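Local coordinates for FAD:protein FMN transferase (PDB 6NXI) that probably transfers the FMN moiety of FAD to a threonine hydroxyl of a target flavoprotein, using magnesium and releasing AMP, at residues H241-P245 / T273-V277; D96-L102 / R126-I132; I251-V256 / M276-E280. All coordinates share one frame; numbering follows the deposited sequence.

Contact 1 of 3, residues H241-P245 / T273-V277. With MG (magnesium ion), chain C; FAD (flavin-adenine dinucleotide), chain B.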
loop_
_atom_site.group_PDB
_atom_site.type_symbol
_atom_site.label_atom_id
_atom_site.label_comp_id
_atom_site.label_asym_id
_atom_site.label_seq_id
_atom_site.Cartn_x
_atom_site.Cartn_y
_atom_site.Cartn_z
ATOM N N HIS A 241 3.692 12.280 -2.155
ATOM C CA HIS A 241 4.115 11.486 -0.977
ATOM C C HIS A 241 4.975 10.280 -1.347
ATOM O O HIS A 241 5.481 9.671 -0.416
ATOM C CB HIS A 241 2.897 11.015 -0.202
ATOM C CG HIS A 241 2.016 10.099 -0.975
ATOM N ND1 HIS A 241 1.500 8.979 -0.407
ATOM C CD2 HIS A 241 1.506 10.163 -2.236
ATOM C CE1 HIS A 241 0.722 8.370 -1.292
ATOM N NE2 HIS A 241 0.711 9.061 -2.425
ATOM N N ILE A 242 5.157 9.969 -2.635
ATOM C CA ILE A 242 5.995 8.811 -3.061
ATOM C C ILE A 242 7.409 9.305 -3.290
ATOM O O ILE A 242 7.629 10.160 -4.152
ATOM C CB ILE A 242 5.351 8.114 -4.274
ATOM C CG1 ILE A 242 4.003 7.488 -3.868
ATOM C CG2 ILE A 242 6.280 7.063 -4.837
ATOM C CD1 ILE A 242 3.178 7.054 -5.066
ATOM N N ILE A 243 8.344 8.804 -2.500
ATOM C CA ILE A 243 9.755 9.272 -2.488
ATOM C C ILE A 243 10.613 8.305 -3.319
ATOM O O ILE A 243 10.491 7.077 -3.186
ATOM C CB ILE A 243 10.247 9.383 -1.021
ATOM C CG1 ILE A 243 9.291 10.238 -0.167
ATOM C CG2 ILE A 243 11.701 9.877 -0.990
ATOM C CD1 ILE A 243 9.058 11.656 -0.702
ATOM N N ASP A 244 11.533 8.843 -4.103
ATOM C CA ASP A 244 12.549 8.051 -4.829
ATOM C C ASP A 244 13.726 7.883 -3.878
ATOM O O ASP A 244 14.383 8.863 -3.525
ATOM C CB ASP A 244 12.915 8.730 -6.143
ATOM C CG ASP A 244 13.892 7.927 -6.973
ATOM O OD1 ASP A 244 14.627 7.091 -6.391
ATOM O OD2 ASP A 244 13.956 8.220 -8.183
ATOM N N PRO A 245 14.002 6.673 -3.394
ATOM C CA PRO A 245 15.073 6.483 -2.408
ATOM C C PRO A 245 16.447 6.930 -2.914
ATOM O O PRO A 245 17.266 7.270 -2.074
ATOM C CB PRO A 245 15.035 4.964 -2.151
ATOM C CG PRO A 245 13.594 4.630 -2.404
ATOM C CD PRO A 245 13.275 5.406 -3.666
ATOM N N THR A 273 3.442 0.643 -5.284
ATOM C CA THR A 273 4.293 1.821 -4.983
ATOM C C THR A 273 5.691 1.558 -5.581
ATOM O O THR A 273 6.316 2.464 -6.173
ATOM C CB THR A 273 4.329 2.090 -3.472
ATOM O OG1 THR A 273 2.988 2.182 -2.921
ATOM C CG2 THR A 273 5.108 3.365 -3.217
ATOM N N GLY A 274 6.239 0.361 -5.355
ATOM C CA GLY A 274 7.583 0.023 -5.811
ATOM C C GLY A 274 7.719 0.131 -7.304
ATOM O O GLY A 274 8.675 0.792 -7.780
ATOM N N LEU A 275 6.774 -0.429 -8.053
ATOM C CA LEU A 275 6.843 -0.367 -9.524
ATOM C C LEU A 275 6.683 1.101 -9.985
ATOM O O LEU A 275 7.380 1.525 -10.940
ATOM C CB LEU A 275 5.813 -1.308 -10.140
ATOM C CG LEU A 275 5.975 -2.786 -9.802
ATOM C CD1 LEU A 275 4.874 -3.583 -10.487
ATOM C CD2 LEU A 275 7.328 -3.343 -10.221
ATOM N N MET A 276 5.851 1.897 -9.323
ATOM C CA MET A 276 5.713 3.346 -9.658
ATOM C C MET A 276 7.075 4.064 -9.568
ATOM O O MET A 276 7.435 4.817 -10.487
ATOM C CB MET A 276 4.682 4.011 -8.761
ATOM C CG MET A 276 4.489 5.461 -9.077
ATOM S SD MET A 276 2.722 5.858 -8.807
ATOM C CE MET A 276 2.860 7.602 -9.187
ATOM N N VAL A 277 7.834 3.816 -8.510
ATOM C CA VAL A 277 9.153 4.449 -8.265
ATOM C C VAL A 277 10.140 3.943 -9.330
ATOM O O VAL A 277 11.010 4.736 -9.786
ATOM C CB VAL A 277 9.662 4.208 -6.832
ATOM C CG1 VAL A 277 11.088 4.669 -6.663
ATOM C CG2 VAL A 277 8.751 4.831 -5.772
HETATM MG MG MG C . 1.832 0.782 -1.439
HETATM P PA FAD B . 1.156 4.187 -1.236
HETATM O O1A FAD B . 1.308 4.727 -2.612
HETATM O O2A FAD B . 0.657 2.811 -1.038
HETATM O O5B FAD B . 2.533 4.334 -0.438
HETATM C C5B FAD B . 2.970 5.703 -0.228
HETATM C C4B FAD B . 3.388 5.928 1.204
HETATM O O4B FAD B . 4.496 5.077 1.589
HETATM C C3B FAD B . 3.860 7.362 1.439
HETATM O O3B FAD B . 2.764 8.167 1.876
HETATM C C2B FAD B . 4.966 7.198 2.488
HETATM O O2B FAD B . 4.426 7.108 3.787
HETATM C C1B FAD B . 5.577 5.861 2.089
HETATM N N9A FAD B . 6.600 5.897 1.067
HETATM C C8A FAD B . 6.910 6.928 0.168
HETATM N N7A FAD B . 7.811 6.553 -0.707
HETATM C C5A FAD B . 8.165 5.262 -0.370
HETATM C C6A FAD B . 9.096 4.369 -0.920
HETATM N N6A FAD B . 9.832 4.620 -2.018
HETATM N N1A FAD B . 9.151 3.142 -0.364
HETATM C C2A FAD B . 8.398 2.885 0.724
HETATM N N3A FAD B . 7.480 3.651 1.328
HETATM C C4A FAD B . 7.422 4.850 0.723
HETATM N N1 FAD B . -2.377 8.908 8.183
HETATM C C2 FAD B . -2.758 9.873 9.090
HETATM O O2 FAD B . -2.930 11.054 8.716
HETATM N N3 FAD B . -2.991 9.577 10.395
HETATM C C4 FAD B . -2.838 8.311 10.898
HETATM O O4 FAD B . -3.024 8.083 12.085
HETATM C C4X FAD B . -2.418 7.282 9.991
HETATM N N5 FAD B . -2.248 6.058 10.447
HETATM C C5X FAD B . -1.836 5.089 9.561
HETATM C C6 FAD B . -1.624 3.777 10.033
HETATM C C7 FAD B . -1.215 2.745 9.214
HETATM C C7M FAD B . -1.013 1.361 9.787
HETATM C C8 FAD B . -1.017 3.018 7.840
HETATM C C8M FAD B . -0.557 1.944 6.888
HETATM C C9 FAD B . -1.219 4.316 7.359
HETATM C C9A FAD B . -1.636 5.364 8.191
HETATM N N10 FAD B . -1.821 6.679 7.748
HETATM C C10 FAD B . -2.216 7.677 8.621
HETATM C "C1'" FAD B . -1.687 7.000 6.310
HETATM C "C2'" FAD B . -0.286 7.113 5.827
HETATM O "O2'" FAD B . 0.377 8.202 6.464
HETATM C "C3'" FAD B . -0.295 7.358 4.308
HETATM O "O3'" FAD B . -0.918 8.575 3.963
HETATM C "C4'" FAD B . -1.044 6.307 3.510
HETATM O "O4'" FAD B . -0.781 5.027 4.063
HETATM C "C5'" FAD B . -0.722 6.390 2.031
HETATM O "O5'" FAD B . -1.307 5.234 1.382
HETATM P P FAD B . -1.383 5.191 -0.198
HETATM O O1P FAD B . -1.859 6.458 -0.749
HETATM O O2P FAD B . -2.061 3.861 -0.440
HETATM O O3P FAD B . 0.180 5.152 -0.481
#
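Val277 on helix 265-278 fits its two methyls into the bend of the 241-245 loop. Its CB points at the loop and each branch has its own neighbour. CG1, anti to the backbone N (chi1 171°), lies 3.8 Å from CD of Pro245, while CG2 presses on CG2 of Ile242 at 3.5 Å, a tight methyl contact. CG2 also comes within 3.9 Å of N6A of FAD, so this small branched residue fills the angle between loop and adenine. The other end of Ile242, CD1, rests 4.0 Å from SD of Met276. One turn before Val277, Thr273 uses its two branches differently: OG1, at 2.3 Å, and the phosphate oxygen O2A of FAD both bind the magnesium, and CG2 faces Ile242. Thr155 and Asp269 are further ligands of this metal, and Ser225 hydrogen-bonds to OG1. The loop reads the adenine with backbone atoms: Ile243 N donates to N7A at 2.9 Å, nearly straight at 173°, and Ile243 O accepts from N6A at 2.8 Å. ND1 of His241 and the ribose O3B share a hydrogen bond of 2.7 Å in the ring plane. The loop, which runs between strands 220-225 and 255-262, packs on helix 265-278, while Ile243 touches helix 100-105.

Contact 2 of 3, residues D96-L102 / R126-I132. With FAD (flavin-adenine dinucleotide), chain B.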
loop_
_atom_site.group_PDB
_atom_site.type_symbol
_atom_site.label_atom_id
_atom_site.label_comp_id
_atom_site.label_asym_id
_atom_site.label_seq_id
_atom_site.Cartn_x
_atom_site.Cartn_y
_atom_site.Cartn_z
ATOM N N ASP A 96 11.350 1.134 -0.312
ATOM C CA ASP A 96 12.308 1.156 0.820
ATOM C C ASP A 96 11.594 1.767 2.011
ATOM O O ASP A 96 11.526 2.943 2.108
ATOM C CB ASP A 96 13.612 1.867 0.449
ATOM C CG ASP A 96 14.684 1.697 1.532
ATOM O OD1 ASP A 96 14.312 1.404 2.693
ATOM O OD2 ASP A 96 15.892 1.852 1.188
ATOM N N VAL A 97 11.088 0.944 2.914
ATOM C CA VAL A 97 10.333 1.423 4.102
ATOM C C VAL A 97 11.243 2.206 5.063
ATOM O O VAL A 97 10.696 2.809 5.991
ATOM C CB VAL A 97 9.608 0.258 4.783
ATOM C CG1 VAL A 97 8.519 -0.264 3.863
ATOM C CG2 VAL A 97 10.575 -0.834 5.246
ATOM N N THR A 98 12.568 2.268 4.856
ATOM C CA THR A 98 13.426 3.121 5.735
ATOM C C THR A 98 13.466 4.554 5.195
ATOM O O THR A 98 14.208 5.359 5.754
ATOM C CB THR A 98 14.851 2.592 5.888
ATOM O OG1 THR A 98 15.542 2.782 4.655
ATOM C CG2 THR A 98 14.828 1.142 6.295
ATOM N N VAL A 99 12.609 4.932 4.232
ATOM C CA VAL A 99 12.572 6.343 3.755
ATOM C C VAL A 99 11.756 7.227 4.720
ATOM O O VAL A 99 11.519 8.431 4.407
ATOM C CB VAL A 99 12.044 6.517 2.313
ATOM C CG1 VAL A 99 12.992 5.937 1.282
ATOM C CG2 VAL A 99 10.622 6.028 2.152
ATOM N N GLY A 100 11.331 6.715 5.862
ATOM C CA GLY A 100 10.643 7.496 6.894
ATOM C C GLY A 100 11.159 8.928 7.043
ATOM O O GLY A 100 10.365 9.869 7.000
ATOM N N PRO A 101 12.454 9.151 7.323
ATOM C CA PRO A 101 12.977 10.504 7.535
ATOM C C PRO A 101 12.686 11.431 6.355
ATOM O O PRO A 101 12.491 12.622 6.624
ATOM C CB PRO A 101 14.494 10.261 7.783
ATOM C CG PRO A 101 14.545 8.829 8.310
ATOM C CD PRO A 101 13.501 8.136 7.462
ATOM N N LEU A 102 12.679 10.904 5.124
ATOM C CA LEU A 102 12.441 11.708 3.893
ATOM C C LEU A 102 10.951 11.962 3.718
ATOM O O LEU A 102 10.556 13.093 3.431
ATOM C CB LEU A 102 13.041 10.958 2.707
ATOM C CG LEU A 102 14.559 10.733 2.784
ATOM C CD1 LEU A 102 14.985 9.634 1.862
ATOM C CD2 LEU A 102 15.293 12.006 2.427
ATOM N N ARG A 126 19.078 13.829 5.980
ATOM C CA ARG A 126 18.008 12.814 6.120
ATOM C C ARG A 126 18.312 11.599 5.259
ATOM O O ARG A 126 17.996 10.489 5.698
ATOM C CB ARG A 126 16.657 13.409 5.712
ATOM C CG ARG A 126 16.208 14.535 6.629
ATOM C CD ARG A 126 15.413 14.092 7.820
ATOM N NE ARG A 126 14.999 15.286 8.559
ATOM C CZ ARG A 126 13.746 15.568 8.958
ATOM N NH1 ARG A 126 12.739 14.744 8.699
ATOM N NH2 ARG A 126 13.529 16.654 9.673
ATOM N N ARG A 127 18.844 11.796 4.059
ATOM C CA ARG A 127 19.283 10.685 3.180
ATOM C C ARG A 127 20.341 9.850 3.879
ATOM O O ARG A 127 20.294 8.622 3.725
ATOM C CB ARG A 127 19.828 11.194 1.850
ATOM C CG ARG A 127 18.766 11.802 0.961
ATOM C CD ARG A 127 19.357 12.484 -0.223
ATOM N NE ARG A 127 19.735 11.544 -1.246
ATOM C CZ ARG A 127 20.526 11.867 -2.261
ATOM N NH1 ARG A 127 21.075 13.073 -2.346
ATOM N NH2 ARG A 127 20.777 10.972 -3.186
ATOM N N ALA A 128 21.182 10.460 4.710
ATOM C CA ALA A 128 22.290 9.731 5.363
ATOM C C ALA A 128 21.735 8.738 6.387
ATOM O O ALA A 128 22.510 7.854 6.779
ATOM C CB ALA A 128 23.249 10.688 6.005
ATOM N N ILE A 129 20.504 8.929 6.874
ATOM C CA ILE A 129 19.896 8.042 7.905
ATOM C C ILE A 129 18.779 7.205 7.270
ATOM O O ILE A 129 17.925 6.776 8.009
ATOM C CB ILE A 129 19.415 8.850 9.123
ATOM C CG1 ILE A 129 18.381 9.918 8.737
ATOM C CG2 ILE A 129 20.594 9.454 9.854
ATOM C CD1 ILE A 129 17.614 10.518 9.893
ATOM N N THR A 130 18.818 6.974 5.962
ATOM C CA THR A 130 17.893 6.070 5.241
ATOM C C THR A 130 18.697 4.971 4.542
ATOM O O THR A 130 19.892 5.140 4.262
ATOM C CB THR A 130 17.022 6.845 4.247
ATOM O OG1 THR A 130 17.904 7.208 3.188
ATOM C CG2 THR A 130 16.377 8.040 4.893
ATOM N N GLY A 131 18.073 3.824 4.322
ATOM C CA GLY A 131 18.644 2.739 3.526
ATOM C C GLY A 131 18.283 1.414 4.125
ATOM O O GLY A 131 18.489 1.237 5.348
ATOM N N ILE A 132 17.698 0.556 3.294
ATOM C CA ILE A 132 17.201 -0.789 3.672
ATOM C C ILE A 132 18.353 -1.588 4.304
ATOM O O ILE A 132 18.045 -2.473 5.102
ATOM C CB ILE A 132 16.596 -1.488 2.435
ATOM C CG1 ILE A 132 15.685 -2.652 2.836
ATOM C CG2 ILE A 132 17.671 -1.929 1.467
ATOM C CD1 ILE A 132 14.380 -2.235 3.443
HETATM P PA FAD B . 1.156 4.187 -1.236
HETATM O O1A FAD B . 1.308 4.727 -2.612
HETATM O O2A FAD B . 0.657 2.811 -1.038
HETATM O O5B FAD B . 2.533 4.334 -0.438
HETATM C C5B FAD B . 2.970 5.703 -0.228
HETATM C C4B FAD B . 3.388 5.928 1.204
HETATM O O4B FAD B . 4.496 5.077 1.589
HETATM C C3B FAD B . 3.860 7.362 1.439
HETATM O O3B FAD B . 2.764 8.167 1.876
HETATM C C2B FAD B . 4.966 7.198 2.488
HETATM O O2B FAD B . 4.426 7.108 3.787
HETATM C C1B FAD B . 5.577 5.861 2.089
HETATM N N9A FAD B . 6.600 5.897 1.067
HETATM C C8A FAD B . 6.910 6.928 0.168
HETATM N N7A FAD B . 7.811 6.553 -0.707
HETATM C C5A FAD B . 8.165 5.262 -0.370
HETATM C C6A FAD B . 9.096 4.369 -0.920
HETATM N N6A FAD B . 9.832 4.620 -2.018
HETATM N N1A FAD B . 9.151 3.142 -0.364
HETATM C C2A FAD B . 8.398 2.885 0.724
HETATM N N3A FAD B . 7.480 3.651 1.328
HETATM C C4A FAD B . 7.422 4.850 0.723
HETATM N N1 FAD B . -2.377 8.908 8.183
HETATM C C2 FAD B . -2.758 9.873 9.090
HETATM O O2 FAD B . -2.930 11.054 8.716
HETATM N N3 FAD B . -2.991 9.577 10.395
HETATM C C4 FAD B . -2.838 8.311 10.898
HETATM O O4 FAD B . -3.024 8.083 12.085
HETATM C C4X FAD B . -2.418 7.282 9.991
HETATM N N5 FAD B . -2.248 6.058 10.447
HETATM C C5X FAD B . -1.836 5.089 9.561
HETATM C C6 FAD B . -1.624 3.777 10.033
HETATM C C7 FAD B . -1.215 2.745 9.214
HETATM C C7M FAD B . -1.013 1.361 9.787
HETATM C C8 FAD B . -1.017 3.018 7.840
HETATM C C8M FAD B . -0.557 1.944 6.888
HETATM C C9 FAD B . -1.219 4.316 7.359
HETATM C C9A FAD B . -1.636 5.364 8.191
HETATM N N10 FAD B . -1.821 6.679 7.748
HETATM C C10 FAD B . -2.216 7.677 8.621
HETATM C "C1'" FAD B . -1.687 7.000 6.310
HETATM C "C2'" FAD B . -0.286 7.113 5.827
HETATM O "O2'" FAD B . 0.377 8.202 6.464
HETATM C "C3'" FAD B . -0.295 7.358 4.308
HETATM O "O3'" FAD B . -0.918 8.575 3.963
HETATM C "C4'" FAD B . -1.044 6.307 3.510
HETATM O "O4'" FAD B . -0.781 5.027 4.063
HETATM C "C5'" FAD B . -0.722 6.390 2.031
HETATM O "O5'" FAD B . -1.307 5.234 1.382
HETATM P P FAD B . -1.383 5.191 -0.198
HETATM O O1P FAD B . -1.859 6.458 -0.749
HETATM O O2P FAD B . -2.061 3.861 -0.440
HETATM O O3P FAD B . 0.180 5.152 -0.481
HETATM O O HOH W 1 15.421 5.571 8.161
#
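Asp96 meets Ile132 through its carboxylate, OD2 accepting a weak bond from Ile132 N at 3.1 Å. OD1 is gripped by both N and OG1 of Thr98, which approach from the same face of the carboxylate plane; aspartate suits the place because its two oxygens serve different partners. Its backbone N donates to N1A of FAD at 3.0 Å. Val97 adds a loose apolar touch to Ile132. Thr98 relays the polar chain: with chi1 at 71°, OG1 sits between the backbone N and the carbonyl carbon, where it can donate to Asp96 and accept from Gly131 N at 2.8 Å. The phi of Gly131, 143°, favours a residue without CB. Val99 turns its CB from the other segment and lays CG2 against the adenine, 3.6 Å from C5A. Pro101, compact and rigid, packs CB on CD1 of Ile129 at 3.8 Å; its carbonyl O accepts from NH1 of Arg126 at 3.0 Å, in both the carbonyl and guanidinium planes, and Glu111 forms a salt bridge with the same NH1. Leu102 crosses Thr130 at about a right angle, CD1 against CG2, and its CD2 touches Arg127 CG. The segment carrying the Asx turn and entering helix 100-105 supplies two adenine contacts of the ApbE FAD pocket, from Asp96 N and Val99 CG2; Gly131 and Ile132 bond to its Asx turn, and the type I turn Arg127-Thr130 packs on Pro101 and Leu102.

Contact 3 of 3, residues I251-V256 / M276-E280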
loop_
_atom_site.group_PDB
_atom_site.type_symbol
_atom_site.label_atom_id
_atom_site.label_comp_id
_atom_site.label_asym_id
_atom_site.label_seq_id
_atom_site.Cartn_x
_atom_site.Cartn_y
_atom_site.Cartn_z
ATOM N N ILE A 251 9.099 11.445 -6.305
ATOM C CA ILE A 251 9.356 10.854 -7.637
ATOM C C ILE A 251 9.074 11.890 -8.709
ATOM O O ILE A 251 8.144 12.699 -8.568
ATOM C CB ILE A 251 8.589 9.545 -7.875
ATOM C CG1 ILE A 251 7.076 9.689 -7.681
ATOM C CG2 ILE A 251 9.204 8.461 -7.018
ATOM C CD1 ILE A 251 6.294 8.519 -8.253
ATOM N N ASN A 252 9.916 11.844 -9.713
ATOM C CA ASN A 252 9.850 12.708 -10.901
ATOM C C ASN A 252 10.010 11.753 -12.076
ATOM O O ASN A 252 11.184 11.498 -12.512
ATOM C CB ASN A 252 10.948 13.753 -10.799
ATOM C CG ASN A 252 10.929 14.670 -11.990
ATOM O OD1 ASN A 252 9.895 14.814 -12.634
ATOM N ND2 ASN A 252 12.075 15.258 -12.295
ATOM N N ASN A 253 8.924 11.123 -12.484
ATOM C CA ASN A 253 8.920 10.245 -13.664
ATOM C C ASN A 253 7.574 10.434 -14.361
ATOM O O ASN A 253 6.839 11.308 -13.907
ATOM C CB ASN A 253 9.353 8.819 -13.354
ATOM C CG ASN A 253 8.359 8.035 -12.533
ATOM O OD1 ASN A 253 7.180 8.397 -12.485
ATOM N ND2 ASN A 253 8.835 6.950 -11.925
ATOM N N ARG A 254 7.310 9.634 -15.388
ATOM C CA ARG A 254 6.146 9.822 -16.280
ATOM C C ARG A 254 4.962 9.072 -15.688
ATOM O O ARG A 254 3.880 9.156 -16.306
ATOM C CB ARG A 254 6.431 9.337 -17.702
ATOM C CG ARG A 254 7.357 10.238 -18.510
ATOM C CD ARG A 254 7.756 9.538 -19.793
ATOM N NE ARG A 254 8.828 8.572 -19.588
ATOM C CZ ARG A 254 10.134 8.865 -19.597
ATOM N NH1 ARG A 254 10.565 10.110 -19.765
ATOM N NH2 ARG A 254 11.009 7.896 -19.405
ATOM N N VAL A 255 5.136 8.337 -14.593
ATOM C CA VAL A 255 4.082 7.386 -14.160
ATOM C C VAL A 255 2.965 8.140 -13.447
ATOM O O VAL A 255 3.230 8.840 -12.498
ATOM C CB VAL A 255 4.638 6.239 -13.304
ATOM C CG1 VAL A 255 3.512 5.283 -12.898
ATOM C CG2 VAL A 255 5.752 5.508 -14.038
ATOM N N VAL A 256 1.733 7.957 -13.918
ATOM C CA VAL A 256 0.527 8.608 -13.353
ATOM C C VAL A 256 -0.062 7.678 -12.284
ATOM O O VAL A 256 -0.386 8.154 -11.195
ATOM C CB VAL A 256 -0.501 8.867 -14.469
ATOM C CG1 VAL A 256 -1.845 9.287 -13.875
ATOM C CG2 VAL A 256 0.027 9.868 -15.469
ATOM N N MET A 276 5.851 1.897 -9.323
ATOM C CA MET A 276 5.713 3.346 -9.658
ATOM C C MET A 276 7.075 4.064 -9.568
ATOM O O MET A 276 7.435 4.817 -10.487
ATOM C CB MET A 276 4.682 4.011 -8.761
ATOM C CG MET A 276 4.489 5.461 -9.077
ATOM S SD MET A 276 2.722 5.858 -8.807
ATOM C CE MET A 276 2.860 7.602 -9.187
ATOM N N VAL A 277 7.834 3.816 -8.510
ATOM C CA VAL A 277 9.153 4.449 -8.265
ATOM C C VAL A 277 10.140 3.943 -9.330
ATOM O O VAL A 277 11.010 4.736 -9.786
ATOM C CB VAL A 277 9.662 4.208 -6.832
ATOM C CG1 VAL A 277 11.088 4.669 -6.663
ATOM C CG2 VAL A 277 8.751 4.831 -5.772
ATOM N N MET A 278 10.018 2.678 -9.756
ATOM C CA MET A 278 10.947 2.100 -10.782
ATOM C C MET A 278 10.756 2.789 -12.132
ATOM O O MET A 278 11.765 2.942 -12.871
ATOM C CB MET A 278 10.724 0.593 -10.956
ATOM C CG MET A 278 11.125 -0.209 -9.764
ATOM S SD MET A 278 10.980 -1.996 -10.128
ATOM C CE MET A 278 12.586 -2.311 -10.840
ATOM N N GLY A 279 9.531 3.230 -12.430
ATOM C CA GLY A 279 9.186 3.771 -13.739
ATOM C C GLY A 279 8.730 2.680 -14.678
ATOM O O GLY A 279 8.822 1.476 -14.323
ATOM N N GLU A 280 8.168 3.070 -15.816
ATOM C CA GLU A 280 7.444 2.102 -16.676
ATOM C C GLU A 280 8.450 1.105 -17.276
ATOM O O GLU A 280 8.105 -0.101 -17.339
ATOM C CB GLU A 280 6.537 2.795 -17.680
ATOM C CG GLU A 280 7.239 3.626 -18.724
ATOM C CD GLU A 280 7.663 5.048 -18.359
ATOM O OE1 GLU A 280 7.645 5.416 -17.156
ATOM O OE2 GLU A 280 8.078 5.778 -19.305
HETATM O O HOH W 2 11.605 6.248 -12.267
HETATM O O HOH W 3 9.012 7.500 -16.319
HETATM O O HOH W 4 10.541 5.264 -20.075
#
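Asn253 faces the C-terminal end of helix 265-278 from an Asx turn that leads into strand 255-262. Its amide works at both ends: OD1 accepts from Val255 N, which lies well above the carbonyl plane, while ND2 donates in the amide plane to Met276 O at 2.9 Å, nearly along the C=O axis. The first torsion folds the amide back over its own backbone, which puts OD1 near Val255 N with ND2 turned to the helix end. Met276 O also accepts from Gly279 N, and a water links ND2 to Val277 O; in this way two carbonyls of the last helical turn find donors. Gly279 leaves the helix with a positive phi, where a residue lacking CB is suited, and brings its CA to Val255 CG2.

Beside the amide the apolar side chains cross. Val255 crosses Met276 obliquely, with its CG1 3.9 Å from CG of Met276, and the flexible thioether bends at its second torsion to bring CE of Met276 to O of Val255, 3.6 Å away. In the conformer given, Ile251 lies at about a right angle to Met276. The Val255 and Glu280 side chains run past each other in opposite directions, bringing CG2 to OE1.

Towards the surface, Arg254 and Glu280 pair as a salt bridge with their flat groups almost perpendicular, 87° apart. Two waters also bridge these residues, one from Arg254 N to OE1 and the other from NH2 to OE2. NE of Arg254 meets the syn lone pair of Glu280 OE2 at 2.9 Å and 175°, within the guanidinium plane.

In the fold
Along the chain, contact 2 closes before the segments of contacts 1 and 3 begin. Those two end on the same part of helix 265-278, sharing Met276 and Val277, and their centres lie about 7 Å apart. Ile242 O and Ile251 N probably form a hydrogen bond that ties their loop segments together ahead of strand 255-262 of the eight-stranded antiparallel sheet. Contact 2, made by the start of helix 100-105, the end of helix 120-127 and the turns beside them, is centred about 13 Å from contact 1, and Pro245 packs on Val99 and Asp96 between them. Contacts 1 and 2 bracket the adenine of FAD, Val99 on one face with Thr273 and Val277 toward the other. Contact 3, centred about 19 Å from contact 2, joins helix 265-278 to the sheet.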